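PDB 4R4K: uncharacterized protein from Bacteroides caccae, which is of unknown function but adopts a cystatin-like fold of the NTF2 clan and holds polyether chains in pockets in the crystal. Local coordinates for residues T28-L41 with K115-Y128. Numbering follows the deposited sequence.
With PEU (2,5,8,11,14,17,20,23,26,29,32,35,38,41,44,47,50,53,56,59,62,65,68,71,74,77,80-heptacosaoxadooctacontan-82-ol), chain H; ACT (acetate ion), chain E.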
ATOM      1  N   THR A  28     -11.840   4.531   5.036  1.00 18.34           N
ATOM      2  CA  THR A  28     -12.238   4.384   6.460  1.00 20.28           C
ATOM      3  C   THR A  28     -11.398   3.365   7.210  1.00 20.74           C
ATOM      4  O   THR A  28     -11.400   3.357   8.447  1.00 20.51           O
ATOM      5  CB  THR A  28     -13.736   3.989   6.654  1.00 22.14           C
ATOM      6  OG1 THR A  28     -14.000   2.631   6.275  1.00 20.84           O
ATOM      7  CG2 THR A  28     -14.684   4.953   5.940  1.00 24.84           C
ATOM      8  N   ARG A  29     -10.695   2.488   6.479  1.00 19.11           N
ATOM      9  CA  ARG A  29      -9.907   1.418   7.091  1.00 16.16           C
ATOM     10  C   ARG A  29      -8.405   1.590   6.979  1.00 19.59           C
ATOM     11  O   ARG A  29      -7.649   0.623   7.000  1.00 19.67           O
ATOM     12  CB  ARG A  29     -10.344   0.075   6.540  1.00 17.66           C
ATOM     13  CG  ARG A  29     -11.757  -0.302   6.888  1.00 17.25           C
ATOM     14  CD  ARG A  29     -12.043  -0.253   8.389  1.00 18.59           C
ATOM     15  NE  ARG A  29     -13.314  -0.897   8.669  1.00 18.82           N
ATOM     16  CZ  ARG A  29     -13.498  -2.210   8.769  1.00 21.18           C
ATOM     17  NH1 ARG A  29     -12.491  -3.076   8.678  1.00 20.18           N
ATOM     18  NH2 ARG A  29     -14.717  -2.667   8.966  1.00 23.38           N
ATOM     19  N   ILE A  30      -7.973   2.837   6.898  1.00 16.95           N
ATOM     20  CA  ILE A  30      -6.567   3.153   6.929  1.00 20.08           C
ATOM     21  C   ILE A  30      -6.341   4.126   8.074  1.00 21.27           C
ATOM     22  O   ILE A  30      -7.065   5.117   8.188  1.00 23.41           O
ATOM     23  CB  ILE A  30      -6.093   3.778   5.612  1.00 18.08           C
ATOM     24  CG1 ILE A  30      -6.412   2.829   4.441  1.00 19.34           C
ATOM     25  CG2 ILE A  30      -4.598   4.047   5.718  1.00 21.28           C
ATOM     26  CD1 ILE A  30      -6.322   3.460   3.068  1.00 21.25           C
ATOM     27  N   LYS A  31      -5.382   3.806   8.941  1.00 22.30           N
ATOM     28  CA  LYS A  31      -5.069   4.668  10.084  0.50 23.13           C
ATOM     29  C   LYS A  31      -3.968   5.672   9.725  1.00 21.35           C
ATOM     30  O   LYS A  31      -2.791   5.369   9.807  1.00 20.87           O
ATOM     31  CB  LYS A  31      -4.691   3.831  11.306  0.50 24.45           C
ATOM     32  CG  LYS A  31      -5.894   3.098  11.916  0.50 27.41           C
ATOM     33  CD  LYS A  31      -5.530   2.300  13.159  0.50 33.42           C
ATOM     34  CE  LYS A  31      -6.739   1.974  14.048  0.50 38.75           C
ATOM     35  NZ  LYS A  31      -7.835   2.987  14.003  0.50 37.50           N
ATOM     36  N   PHE A  32      -4.384   6.863   9.307  1.00 24.36           N
ATOM     37  CA  PHE A  32      -3.492   7.945   8.943  1.00 24.09           C
ATOM     38  C   PHE A  32      -3.167   8.794  10.167  1.00 27.65           C
ATOM     39  O   PHE A  32      -4.030   8.980  11.024  1.00 26.65           O
ATOM     40  CB  PHE A  32      -4.149   8.848   7.889  1.00 24.51           C
ATOM     41  CG  PHE A  32      -4.424   8.165   6.572  1.00 21.13           C
ATOM     42  CD1 PHE A  32      -3.383   7.843   5.708  1.00 21.30           C
ATOM     43  CD2 PHE A  32      -5.743   7.875   6.158  1.00 23.11           C
ATOM     44  CE1 PHE A  32      -3.632   7.234   4.494  1.00 21.60           C
ATOM     45  CE2 PHE A  32      -5.997   7.264   4.926  1.00 23.69           C
ATOM     46  CZ  PHE A  32      -4.946   6.943   4.095  1.00 21.72           C
ATOM     47  N   PRO A  33      -1.946   9.360  10.224  1.00 29.01           N
ATOM     48  CA  PRO A  33      -0.864   9.188   9.259  1.00 25.87           C
ATOM     49  C   PRO A  33      -0.234   7.843   9.471  1.00 26.19           C
ATOM     50  O   PRO A  33      -0.256   7.310  10.583  1.00 23.92           O
ATOM     51  CB  PRO A  33       0.126  10.310   9.610  1.00 27.94           C
ATOM     52  CG  PRO A  33      -0.165  10.637  11.030  1.00 31.56           C
ATOM     53  CD  PRO A  33      -1.626  10.382  11.244  1.00 29.71           C
ATOM     54  N   LEU A  34       0.264   7.236   8.402  1.00 23.58           N
ATOM     55  CA  LEU A  34       0.794   5.892   8.522  1.00 21.02           C
ATOM     56  C   LEU A  34       2.047   5.884   9.388  1.00 25.46           C
ATOM     57  O   LEU A  34       2.684   6.926   9.602  1.00 25.88           O
ATOM     58  CB  LEU A  34       1.060   5.296   7.144  1.00 23.62           C
ATOM     59  CG  LEU A  34      -0.194   5.161   6.274  1.00 26.04           C
ATOM     60  CD1 LEU A  34       0.202   4.713   4.882  1.00 27.80           C
ATOM     61  CD2 LEU A  34      -1.203   4.209   6.890  1.00 28.32           C
ATOM     62  N   LYS A  35       2.386   4.710   9.897  1.00 26.09           N
ATOM     63  CA  LYS A  35       3.488   4.589  10.847  1.00 30.52           C
ATOM     64  C   LYS A  35       4.821   5.093  10.288  1.00 30.61           C
ATOM     65  O   LYS A  35       5.582   5.749  11.002  1.00 30.25           O
ATOM     66  CB  LYS A  35       3.630   3.152  11.343  1.00 33.13           C
ATOM     67  CG  LYS A  35       2.579   2.770  12.372  1.00 44.17           C
ATOM     68  CD  LYS A  35       2.980   1.543  13.174  1.00 54.79           C
ATOM     69  CE  LYS A  35       2.806   0.263  12.376  1.00 60.44           C
ATOM     70  NZ  LYS A  35       3.214  -0.941  13.158  1.00 67.02           N
ATOM     71  N   THR A  36       5.083   4.825   9.017  1.00 28.14           N
ATOM     72  CA  THR A  36       6.344   5.241   8.403  1.00 26.74           C
ATOM     73  C   THR A  36       6.083   6.399   7.445  1.00 28.28           C
ATOM     74  O   THR A  36       5.325   6.266   6.484  1.00 24.16           O
ATOM     75  CB  THR A  36       7.010   4.075   7.658  1.00 29.24           C
ATOM     76  OG1 THR A  36       7.187   2.983   8.561  1.00 32.31           O
ATOM     77  CG2 THR A  36       8.376   4.490   7.079  1.00 28.95           C
ATOM     78  N   PRO A  37       6.712   7.561   7.699  1.00 27.17           N
ATOM     79  CA  PRO A  37       6.508   8.670   6.773  1.00 24.57           C
ATOM     80  C   PRO A  37       7.269   8.471   5.461  1.00 25.92           C
ATOM     81  O   PRO A  37       8.096   7.573   5.338  1.00 25.70           O
ATOM     82  CB  PRO A  37       7.083   9.870   7.531  1.00 26.22           C
ATOM     83  CG  PRO A  37       8.143   9.291   8.391  1.00 27.70           C
ATOM     84  CD  PRO A  37       7.660   7.912   8.777  1.00 25.89           C
ATOM     85  N   ILE A  38       6.965   9.302   4.481  1.00 27.70           N
ATOM     86  CA  ILE A  38       7.676   9.304   3.223  1.00 27.49           C
ATOM     87  C   ILE A  38       9.014   9.991   3.487  1.00 30.85           C
ATOM     88  O   ILE A  38       9.011  11.080   4.015  1.00 26.73           O
ATOM     89  CB  ILE A  38       6.849  10.038   2.148  1.00 28.71           C
ATOM     90  CG1 ILE A  38       5.548   9.247   1.857  1.00 27.58           C
ATOM     91  CG2 ILE A  38       7.638  10.220   0.857  1.00 25.24           C
ATOM     92  CD1 ILE A  38       4.443  10.069   1.222  1.00 30.61           C
ATOM     93  N   THR A  39      10.124   9.352   3.113  1.00 23.39           N
ATOM     94  CA  THR A  39      11.477   9.903   3.285  1.00 25.80           C
ATOM     95  C   THR A  39      12.146  10.074   1.916  1.00 22.99           C
ATOM     96  O   THR A  39      12.344   9.108   1.184  1.00 26.63           O
ATOM     97  CB  THR A  39      12.394   8.997   4.123  1.00 32.10           C
ATOM     98  OG1 THR A  39      11.810   8.791   5.401  1.00 36.79           O
ATOM     99  CG2 THR A  39      13.770   9.637   4.321  1.00 33.36           C
ATOM    100  N   LEU A  40      12.517  11.312   1.614  1.00 24.26           N
ATOM    101  CA  LEU A  40      13.169  11.676   0.340  1.00 22.81           C
ATOM    102  C   LEU A  40      14.513  12.428   0.608  1.00 23.66           C
ATOM    103  O   LEU A  40      14.670  13.006   1.681  1.00 28.14           O
ATOM    104  CB  LEU A  40      12.206  12.559  -0.451  1.00 25.82           C
ATOM    105  CG  LEU A  40      10.773  12.011  -0.652  1.00 30.62           C
ATOM    106  CD1 LEU A  40       9.865  13.057  -1.279  1.00 31.70           C
ATOM    107  CD2 LEU A  40      10.747  10.759  -1.505  1.00 33.67           C
ATOM    108  N   LEU A  41      15.476  12.398  -0.316  1.00 28.95           N
ATOM    109  CA  LEU A  41      16.708  13.223  -0.194  1.00 30.29           C
ATOM    110  C   LEU A  41      16.419  14.602  -0.746  1.00 25.75           C
ATOM    111  O   LEU A  41      15.884  14.712  -1.844  1.00 29.29           O
ATOM    112  CB  LEU A  41      17.886  12.633  -0.989  1.00 38.37           C
ATOM    113  CG  LEU A  41      19.083  11.969  -0.331  1.00 42.70           C
ATOM    114  CD1 LEU A  41      20.268  12.012  -1.287  1.00 45.43           C
ATOM    115  CD2 LEU A  41      19.440  12.630   0.986  1.00 33.06           C
ATOM    116  N   LYS A 115     -11.913  -4.961  13.912  1.00 19.50           N
ATOM    117  CA  LYS A 115     -11.874  -4.512  12.519  1.00 19.58           C
ATOM    118  C   LYS A 115     -10.437  -4.488  12.015  1.00 19.28           C
ATOM    119  O   LYS A 115      -9.512  -4.174  12.746  1.00 19.01           O
ATOM    120  CB  LYS A 115     -12.483  -3.126  12.397  1.00 20.84           C
ATOM    121  CG  LYS A 115     -13.962  -3.052  12.714  1.00 25.16           C
ATOM    122  CD  LYS A 115     -14.473  -1.627  12.548  1.00 28.23           C
ATOM    123  CE  LYS A 115     -15.964  -1.522  12.775  1.00 30.76           C
ATOM    124  NZ  LYS A 115     -16.419  -0.117  12.631  1.00 30.12           N
ATOM    125  N   TRP A 116     -10.273  -4.791  10.734  1.00 18.67           N
ATOM    126  CA  TRP A 116      -8.969  -4.701  10.089  1.00 18.84           C
ATOM    127  C   TRP A 116      -8.703  -3.298   9.564  1.00 18.14           C
ATOM    128  O   TRP A 116      -9.604  -2.641   9.027  1.00 16.39           O
ATOM    129  CB  TRP A 116      -8.878  -5.694   8.945  1.00 17.23           C
ATOM    130  CG  TRP A 116      -8.769  -7.110   9.398  1.00 16.27           C
ATOM    131  CD1 TRP A 116      -9.785  -8.006   9.509  1.00 17.10           C
ATOM    132  CD2 TRP A 116      -7.572  -7.813   9.731  1.00 18.26           C
ATOM    133  NE1 TRP A 116      -9.296  -9.214   9.918  1.00 19.36           N
ATOM    134  CE2 TRP A 116      -7.938  -9.132  10.053  1.00 18.07           C
ATOM    135  CE3 TRP A 116      -6.227  -7.456   9.802  1.00 16.72           C
ATOM    136  CZ2 TRP A 116      -7.010 -10.096  10.455  1.00 21.47           C
ATOM    137  CZ3 TRP A 116      -5.302  -8.415  10.177  1.00 19.51           C
ATOM    138  CH2 TRP A 116      -5.696  -9.724  10.498  1.00 19.55           C
ATOM    139  N   TYR A 117      -7.464  -2.866   9.731  1.00 18.44           N
ATOM    140  CA  TYR A 117      -6.982  -1.607   9.208  1.00 19.21           C
ATOM    141  C   TYR A 117      -5.603  -1.770   8.595  1.00 18.11           C
ATOM    142  O   TYR A 117      -4.802  -2.611   9.029  1.00 18.78           O
ATOM    143  CB  TYR A 117      -6.830  -0.575  10.315  1.00 19.74           C
ATOM    144  CG  TYR A 117      -8.089  -0.197  10.974  1.00 19.01           C
ATOM    145  CD1 TYR A 117      -8.556  -0.944  12.028  1.00 19.86           C
ATOM    146  CD2 TYR A 117      -8.821   0.920  10.579  1.00 21.29           C
ATOM    147  CE1 TYR A 117      -9.723  -0.596  12.640  1.00 23.90           C
ATOM    148  CE2 TYR A 117     -10.006   1.267  11.184  1.00 22.00           C
ATOM    149  CZ  TYR A 117     -10.433   0.498  12.233  1.00 25.66           C
ATOM    150  OH  TYR A 117     -11.606   0.801  12.843  1.00 30.71           O
ATOM    151  N   VAL A 118      -5.338  -0.915   7.619  1.00 18.36           N
ATOM    152  CA  VAL A 118      -3.969  -0.692   7.172  1.00 18.55           C
ATOM    153  C   VAL A 118      -3.329   0.283   8.147  1.00 18.10           C
ATOM    154  O   VAL A 118      -3.898   1.337   8.416  1.00 18.95           O
ATOM    155  CB  VAL A 118      -3.927  -0.124   5.753  1.00 17.32           C
ATOM    156  CG1 VAL A 118      -2.508   0.333   5.408  1.00 18.79           C
ATOM    157  CG2 VAL A 118      -4.405  -1.184   4.783  1.00 18.00           C
ATOM    158  N   VAL A 119      -2.189  -0.109   8.706  1.00 18.12           N
ATOM    159  CA  VAL A 119      -1.447   0.752   9.629  1.00 18.67           C
ATOM    160  C   VAL A 119      -0.125   1.268   9.087  1.00 20.96           C
ATOM    161  O   VAL A 119       0.432   2.224   9.634  1.00 21.10           O
ATOM    162  CB  VAL A 119      -1.213   0.075  10.988  1.00 21.06           C
ATOM    163  CG1 VAL A 119      -2.549  -0.242  11.660  1.00 24.62           C
ATOM    164  CG2 VAL A 119      -0.345  -1.165  10.859  1.00 21.14           C
ATOM    165  N   ASP A 120       0.392   0.661   8.015  1.00 19.74           N
ATOM    166  CA  ASP A 120       1.598   1.164   7.401  1.00 21.62           C
ATOM    167  C   ASP A 120       1.661   0.719   5.961  1.00 21.50           C
ATOM    168  O   ASP A 120       1.038  -0.288   5.573  1.00 19.25           O
ATOM    169  CB  ASP A 120       2.843   0.713   8.157  1.00 23.51           C
ATOM    170  CG  ASP A 120       4.021   1.681   7.992  1.00 26.30           C
ATOM    171  OD1 ASP A 120       3.892   2.750   7.342  1.00 25.28           O
ATOM    172  OD2 ASP A 120       5.105   1.352   8.519  1.00 27.72           O
ATOM    173  N   CYS A 121       2.397   1.477   5.176  1.00 20.55           N
ATOM    174  CA  CYS A 121       2.568   1.153   3.782  1.00 22.96           C
ATOM    175  C   CYS A 121       3.847   1.802   3.259  1.00 23.48           C
ATOM    176  O   CYS A 121       4.169   2.939   3.611  1.00 22.62           O
ATOM    177  CB  CYS A 121       1.374   1.631   2.978  1.00 22.19           C
ATOM    178  SG  CYS A 121       1.510   1.418   1.181  1.00 24.37           S
ATOM    179  N   TYR A 122       4.588   1.021   2.488  1.00 22.09           N
ATOM    180  CA  TYR A 122       5.642   1.522   1.634  1.00 21.17           C
ATOM    181  C   TYR A 122       5.121   1.350   0.224  1.00 19.41           C
ATOM    182  O   TYR A 122       4.654   0.268  -0.144  1.00 18.57           O
ATOM    183  CB  TYR A 122       6.953   0.733   1.795  1.00 21.38           C
ATOM    184  CG  TYR A 122       7.926   1.123   0.710  1.00 21.72           C
ATOM    185  CD1 TYR A 122       8.640   2.331   0.792  1.00 27.18           C
ATOM    186  CD2 TYR A 122       8.079   0.340  -0.428  1.00 22.45           C
ATOM    187  CE1 TYR A 122       9.501   2.727  -0.222  1.00 25.97           C
ATOM    188  CE2 TYR A 122       8.940   0.717  -1.452  1.00 24.11           C
ATOM    189  CZ  TYR A 122       9.642   1.919  -1.348  1.00 25.18           C
ATOM    190  OH  TYR A 122      10.496   2.315  -2.334  1.00 27.75           O
ATOM    191  N   THR A 123       5.170   2.412  -0.561  1.00 22.51           N
ATOM    192  CA  THR A 123       4.859   2.304  -1.981  1.00 21.33           C
ATOM    193  C   THR A 123       5.908   2.957  -2.856  1.00 22.42           C
ATOM    194  O   THR A 123       6.382   4.057  -2.562  1.00 20.70           O
ATOM    195  CB  THR A 123       3.460   2.854  -2.307  1.00 23.65           C
ATOM    196  OG1 THR A 123       3.271   2.857  -3.729  1.00 26.16           O
ATOM    197  CG2 THR A 123       3.270   4.255  -1.790  1.00 24.41           C
ATOM    198  N   GLY A 124       6.270   2.269  -3.935  1.00 22.97           N
ATOM    199  CA  GLY A 124       7.206   2.809  -4.913  1.00 22.65           C
ATOM    200  C   GLY A 124       6.746   4.112  -5.561  1.00 22.75           C
ATOM    201  O   GLY A 124       7.530   4.761  -6.208  1.00 30.25           O
ATOM    202  N   TRP A 125       5.462   4.469  -5.453  1.00 24.97           N
ATOM    203  CA  TRP A 125       5.011   5.804  -5.910  1.00 23.89           C
ATOM    204  C   TRP A 125       5.842   6.912  -5.252  1.00 26.75           C
ATOM    205  O   TRP A 125       6.099   7.938  -5.867  1.00 25.89           O
ATOM    206  CB  TRP A 125       3.542   6.036  -5.570  1.00 27.94           C
ATOM    207  CG  TRP A 125       2.543   5.545  -6.546  1.00 25.96           C
ATOM    208  CD1 TRP A 125       1.715   4.475  -6.394  1.00 29.16           C
ATOM    209  CD2 TRP A 125       2.193   6.154  -7.805  1.00 27.04           C
ATOM    210  NE1 TRP A 125       0.901   4.372  -7.489  1.00 30.83           N
ATOM    211  CE2 TRP A 125       1.177   5.388  -8.365  1.00 29.56           C
ATOM    212  CE3 TRP A 125       2.653   7.270  -8.508  1.00 29.49           C
ATOM    213  CZ2 TRP A 125       0.602   5.700  -9.607  1.00 32.64           C
ATOM    214  CZ3 TRP A 125       2.097   7.573  -9.755  1.00 31.50           C
ATOM    215  CH2 TRP A 125       1.085   6.791 -10.280  1.00 33.08           C
ATOM    216  N   TYR A 126       6.206   6.688  -3.992  1.00 21.51           N
ATOM    217  CA  TYR A 126       7.005   7.594  -3.222  1.00 23.63           C
ATOM    218  C   TYR A 126       8.342   6.969  -2.808  1.00 26.97           C
ATOM    219  O   TYR A 126       8.798   7.099  -1.672  1.00 31.41           O
ATOM    220  CB  TYR A 126       6.237   8.057  -2.002  1.00 23.44           C
ATOM    221  CG  TYR A 126       4.850   8.589  -2.305  1.00 21.44           C
ATOM    222  CD1 TYR A 126       4.674   9.677  -3.121  1.00 23.83           C
ATOM    223  CD2 TYR A 126       3.725   7.988  -1.774  1.00 22.68           C
ATOM    224  CE1 TYR A 126       3.409  10.150  -3.393  1.00 22.69           C
ATOM    225  CE2 TYR A 126       2.448   8.447  -2.040  1.00 19.55           C
ATOM    226  CZ  TYR A 126       2.292   9.522  -2.853  1.00 20.17           C
ATOM    227  OH  TYR A 126       1.040  10.003  -3.101  1.00 21.97           O
ATOM    228  N   GLY A 127       9.004   6.334  -3.765  1.00 27.63           N
ATOM    229  CA  GLY A 127      10.287   5.685  -3.526  1.00 32.57           C
ATOM    230  C   GLY A 127      11.387   6.642  -3.132  1.00 34.08           C
ATOM    231  O   GLY A 127      11.314   7.874  -3.327  1.00 34.16           O
ATOM    232  N   TYR A 128      12.450   6.071  -2.589  1.00 38.10           N
ATOM    233  CA  TYR A 128      13.569   6.881  -2.176  0.50 41.34           C
ATOM    234  C   TYR A 128      14.209   7.483  -3.428  1.00 38.01           C
ATOM    235  O   TYR A 128      14.881   8.473  -3.323  1.00 49.93           O
ATOM    236  CB  TYR A 128      14.606   6.079  -1.413  0.50 44.28           C
ATOM    237  CG  TYR A 128      15.613   6.970  -0.728  0.50 42.79           C
ATOM    238  CD1 TYR A 128      15.308   7.576   0.491  0.50 42.65           C
ATOM    239  CD2 TYR A 128      16.843   7.229  -1.299  0.50 45.08           C
ATOM    240  CE1 TYR A 128      16.212   8.395   1.133  0.50 45.36           C
ATOM    241  CE2 TYR A 128      17.754   8.049  -0.669  0.50 44.35           C
ATOM    242  CZ  TYR A 128      17.433   8.626   0.545  0.50 42.99           C
ATOM    243  OH  TYR A 128      18.337   9.445   1.172  0.50 43.48           O
TER
HETATM  244  OCP PEU H 204       5.436   4.245 -11.308  1.00 69.77           O
HETATM  245  CCQ PEU H 204       4.506   4.697 -10.327  1.00 63.97           C
HETATM  246  CCR PEU H 204       4.516   3.751  -9.132  1.00 64.08           C
HETATM  247  OCS PEU H 204       4.212   2.421  -9.557  1.00 65.03           O
HETATM  248  CCT PEU H 204       5.197   1.448  -9.170  1.00 59.68           C
HETATM  249  CCU PEU H 204       5.098   1.127  -7.681  1.00 48.08           C
HETATM  250  OCV PEU H 204       3.753   0.754  -7.390  1.00 52.21           O
HETATM  251  CCW PEU H 204       3.582   0.130  -6.124  1.00 52.26           C
HETATM  252  CCX PEU H 204       2.132   0.297  -5.702  1.00 53.99           C
HETATM  253  OCY PEU H 204       1.228  -0.238  -6.676  1.00 56.25           O
HETATM  254  CCZ PEU H 204      -0.161  -0.165  -6.306  1.00 59.33           C
HETATM  255  CDA PEU H 204      -0.717   1.261  -6.352  1.00 53.89           C
HETATM  256  ODB PEU H 204      -1.935   1.326  -7.093  1.00 65.31           O
HETATM  257  CDC PEU H 204      -1.983   2.365  -8.078  1.00 61.82           C
HETATM  258  CDD PEU H 204      -1.110   1.963  -9.269  1.00 66.55           C
HETATM  259  ODE PEU H 204      -1.474   2.699 -10.441  1.00 64.90           O
HETATM  260  C   ACT E 201     -17.997  -0.050   8.825  1.00 46.73           C
HETATM  261  O   ACT E 201     -17.321  -1.081   8.956  1.00 36.71           O
HETATM  262  OXT ACT E 201     -18.518   0.497   9.816  1.00 61.78           O
HETATM  263  CH3 ACT E 201     -18.191   0.539   7.459  1.00 48.15           C
HETATM  264  O   HOH W   1      -1.001   3.799  11.361  1.00 22.51           O
HETATM  265  O   HOH W   2       5.935   4.805   4.283  1.00 27.89           O
HETATM  266  O   HOH W   3      10.547   6.899   0.442  1.00 39.63           O
HETATM  267  O   HOH W   4      14.725  11.279  -2.868  1.00 41.58           O
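Asp120 grips Thr36 through both carboxylate oxygens: the Thr36 hydroxyl OG1 gives its proton to the syn lone pair of OD2 at 2.6 Å, while the Thr36 backbone N reaches OD1 at 2.9 Å from above the carboxylate plane. The short, branched threonine suits this place because its hydroxyl lies beside its own backbone N (chi1 -56°), offering two donors to one acid. Val119 and Asp120 form a classic beta bulge opposite Glu107 on edge strand 116-123, and Lys35 N donates to Val119 O at the bulge.

Further along, the loop of 28-41 pairs with the same edge through a single bridge, Ile30 with Val118. Val118 N donates to Arg29 O, and Lys31 N to Val118 O at 2.9 Å and almost straight. On the buried side Ile30 CG1 lies 4.1 Å from Val118 CB, with Phe19 of helix 12-21 touching both residues, and Leu34 CD1 meets CB of the small, weakly polar Cys121; the aliphatic Ile30, Val118 and Leu34 fill such a layer well. Ile38 CD1 lies over one face of buried Tyr126, offset toward the rim; the Tyr126 hydroxyl bonds Lys57 O. Arg29 bends at chi2 (-54°), bringing NH1 to a lone pair of Trp116 O at 2.9 Å; NH2 pairs with Glu10 and also with an acetate probably from the crystallisation liquor.

The solvent side is looser. In the conformer described, Lys31 lays its chain over the Tyr117 ring, CE above the centre and NZ 4.0 Å from the centroid, a cation-pi contact that need not persist. After Asp120 direct backbone hydrogen bonds give way to waters bridging Thr36 O to Cys121 O and Thr39 O to Tyr126 O.

The chemistry thus implies a directional seam held as much by side-chain as by main-chain hydrogen bonds over an apolar layer, with the buried aspartate's charge probably stabilised by its Thr36 donors.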